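Local coordinates for functional macrophage inflammatory protein 1-alpha homolog (Human herpesvirus 8, PDB 1ZXT) that acts as a viral CC-type chemokine, a small signalling protein that binds CC chemokine receptors, at residues Lys56-Val59 with Arg60-Gln64. Residues are numbered along the deposited sequence; the frame is centred on the assembly and turned at random.
Sequences KNWV and RQLMQ
Local i to i+4 packing along the short C-terminal helix 57-64 pairs Trp58 with Leu62 and Val59 with Met63. Leu62 brings its CD1 to the edge of the Trp58 indole, in the ring plane, 3.8 Å from CZ3. The ring is set there by a chi1 of 69°, which places CG between the backbone N and the carbonyl carbon; Val59 CG2 lies over one of its faces. Alongside, Val59 CG1 touches Met63 SD at 3.8 Å. This is the chemokine fold, a Greek-key antiparallel sheet crossed by a C-terminal helix. Val59, Leu62 and Met63 pack the helix on the sheet, against Val40 and Leu42 of strand 40-44 and Leu25 of strand 25-30, while Trp58 packs on the loop prolines Pro19 and Pro20. The opening turn starts at Lys56, the N-cap residue, whose O accepts a nearly straight bond (165°) from Arg60 N at 3.2 Å. On the more exposed side Arg60 folds back, bent at chi3 (-132°), laying one guanidinium face over Lys56 C and Asn57 N, and its NE makes a weak hydrogen bond to Pro54 O. Asn57 O accepts a hydrogen bond from Gln61 N at 3.0 Å, and the Gln61 side-chain amide reaches back to the same carbonyl through a weak one from NE2.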
ATOM      1  N   LYS A  56       8.475   4.859  -6.108  1.00 28.30           N
ATOM      2  CA  LYS A  56       8.237   4.759  -7.537  1.00 28.72           C
ATOM      3  C   LYS A  56       7.176   5.696  -8.026  1.00 28.41           C
ATOM      4  O   LYS A  56       6.072   5.713  -7.536  1.00 30.09           O
ATOM      5  CB  LYS A  56       7.803   3.332  -7.912  1.00 28.65           C
ATOM      6  CG  LYS A  56       8.784   2.217  -7.514  1.00 31.37           C
ATOM      7  CD  LYS A  56      10.109   2.399  -8.112  1.00 37.05           C
ATOM      8  CE  LYS A  56      10.893   1.096  -8.081  1.00 39.79           C
ATOM      9  NZ  LYS A  56      12.251   1.212  -8.722  1.00 43.44           N
ATOM     10  N   ASN A  57       7.492   6.422  -9.081  1.00 30.46           N
ATOM     11  CA  ASN A  57       6.536   7.362  -9.624  1.00 29.94           C
ATOM     12  C   ASN A  57       5.186   6.734 -10.021  1.00 29.19           C
ATOM     13  O   ASN A  57       4.113   7.313  -9.782  1.00 28.63           O
ATOM     14  CB  ASN A  57       7.151   8.127 -10.801  1.00 31.47           C
ATOM     15  CG  ASN A  57       6.220   9.149 -11.344  1.00 34.16           C
ATOM     16  OD1 ASN A  57       5.639   9.949 -10.590  1.00 40.94           O
ATOM     17  ND2 ASN A  57       6.027   9.123 -12.652  1.00 37.31           N
ATOM     18  N   TRP A  58       5.214   5.563 -10.643  1.00 28.25           N
ATOM     19  CA  TRP A  58       3.938   4.960 -11.015  1.00 28.14           C
ATOM     20  C   TRP A  58       3.033   4.644  -9.781  1.00 27.63           C
ATOM     21  O   TRP A  58       1.822   4.729  -9.823  1.00 26.46           O
ATOM     22  CB  TRP A  58       4.112   3.752 -11.938  1.00 28.58           C
ATOM     23  CG  TRP A  58       4.707   2.549 -11.354  1.00 29.28           C
ATOM     24  CD1 TRP A  58       6.015   2.139 -11.452  1.00 30.18           C
ATOM     25  CD2 TRP A  58       4.041   1.549 -10.533  1.00 28.76           C
ATOM     26  NE1 TRP A  58       6.193   0.950 -10.770  1.00 31.33           N
ATOM     27  CE2 TRP A  58       5.005   0.564 -10.209  1.00 25.46           C
ATOM     28  CE3 TRP A  58       2.742   1.380 -10.073  1.00 25.67           C
ATOM     29  CZ2 TRP A  58       4.686  -0.575  -9.483  1.00 27.16           C
ATOM     30  CZ3 TRP A  58       2.429   0.275  -9.340  1.00 26.07           C
ATOM     31  CH2 TRP A  58       3.411  -0.700  -9.026  1.00 25.95           C
ATOM     32  N   VAL A  59       3.633   4.301  -8.682  1.00 27.64           N
ATOM     33  CA  VAL A  59       2.864   4.052  -7.445  1.00 29.39           C
ATOM     34  C   VAL A  59       2.259   5.360  -6.872  1.00 30.67           C
ATOM     35  O   VAL A  59       1.110   5.380  -6.435  1.00 33.07           O
ATOM     36  CB  VAL A  59       3.735   3.412  -6.338  1.00 27.84           C
ATOM     37  CG1 VAL A  59       2.967   3.184  -5.024  1.00 26.70           C
ATOM     38  CG2 VAL A  59       4.311   2.071  -6.740  1.00 30.85           C
ATOM     39  N   ARG A  60       3.040   6.436  -6.877  1.00 30.51           N
ATOM     40  CA  ARG A  60       2.519   7.714  -6.453  1.00 32.85           C
ATOM     41  C   ARG A  60       1.365   8.144  -7.318  1.00 32.72           C
ATOM     42  O   ARG A  60       0.458   8.843  -6.870  1.00 34.84           O
ATOM     43  CB  ARG A  60       3.604   8.781  -6.521  1.00 33.32           C
ATOM     44  CG  ARG A  60       4.646   8.644  -5.467  1.00 37.19           C
ATOM     45  CD  ARG A  60       5.634   9.796  -5.496  1.00 42.35           C
ATOM     46  NE  ARG A  60       6.992   9.268  -5.451  1.00 50.18           N
ATOM     47  CZ  ARG A  60       7.857   9.276  -6.465  1.00 54.62           C
ATOM     48  NH1 ARG A  60       7.576   9.833  -7.648  1.00 53.88           N
ATOM     49  NH2 ARG A  60       9.056   8.753  -6.272  1.00 58.25           N
ATOM     50  N   GLN A  61       1.409   7.812  -8.602  1.00 33.15           N
ATOM     51  CA  GLN A  61       0.358   8.270  -9.503  1.00 33.92           C
ATOM     52  C   GLN A  61      -0.912   7.526  -9.242  1.00 34.00           C
ATOM     53  O   GLN A  61      -1.977   8.112  -9.296  1.00 33.99           O
ATOM     54  CB  GLN A  61       0.774   8.099 -10.947  1.00 34.61           C
ATOM     55  CG  GLN A  61       1.911   8.995 -11.330  1.00 38.92           C
ATOM     56  CD  GLN A  61       2.289   8.783 -12.806  1.00 45.68           C
ATOM     57  OE1 GLN A  61       1.518   9.153 -13.721  1.00 50.71           O
ATOM     58  NE2 GLN A  61       3.465   8.160 -13.039  1.00 46.40           N
ATOM     59  N   LEU A  62      -0.820   6.227  -8.953  1.00 33.63           N
ATOM     60  CA  LEU A  62      -2.013   5.462  -8.546  1.00 33.81           C
ATOM     61  C   LEU A  62      -2.556   5.960  -7.230  1.00 33.32           C
ATOM     62  O   LEU A  62      -3.765   6.067  -7.047  1.00 34.44           O
ATOM     63  CB  LEU A  62      -1.720   3.985  -8.439  1.00 33.84           C
ATOM     64  CG  LEU A  62      -1.504   3.206  -9.727  1.00 32.27           C
ATOM     65  CD1 LEU A  62      -1.057   1.834  -9.362  1.00 33.21           C
ATOM     66  CD2 LEU A  62      -2.757   3.190 -10.637  1.00 33.41           C
ATOM     67  N   MET A  63      -1.643   6.266  -6.309  1.00 35.50           N
ATOM     68  CA  MET A  63      -1.996   6.757  -4.992  1.00 35.08           C
ATOM     69  C   MET A  63      -2.879   8.005  -5.147  1.00 36.18           C
ATOM     70  O   MET A  63      -3.979   8.091  -4.608  1.00 35.14           O
ATOM     71  CB  MET A  63      -0.753   7.076  -4.202  1.00 35.92           C
ATOM     72  CG  MET A  63      -0.094   5.870  -3.577  1.00 32.12           C
ATOM     73  SD  MET A  63       1.592   6.096  -3.021  1.00 32.26           S
ATOM     74  CE  MET A  63       1.281   7.335  -1.758  1.00 29.54           C
ATOM     75  N   GLN A  64      -2.398   8.954  -5.944  1.00 37.57           N
ATOM     76  CA  GLN A  64      -3.151  10.157  -6.280  1.00 37.94           C
ATOM     77  C   GLN A  64      -4.566   9.900  -6.778  1.00 37.95           C
ATOM     78  O   GLN A  64      -5.477  10.672  -6.484  1.00 37.99           O
ATOM     79  CB  GLN A  64      -2.385  10.940  -7.353  1.00 38.86           C
ATOM     80  CG  GLN A  64      -1.188  11.717  -6.793  1.00 42.23           C
ATOM     81  CD  GLN A  64      -0.395  12.472  -7.850  1.00 43.36           C
ATOM     82  OE1 GLN A  64      -0.922  12.818  -8.909  1.00 39.80           O
ATOM     83  NE2 GLN A  64       0.890  12.712  -7.558  1.00 44.64           N
TER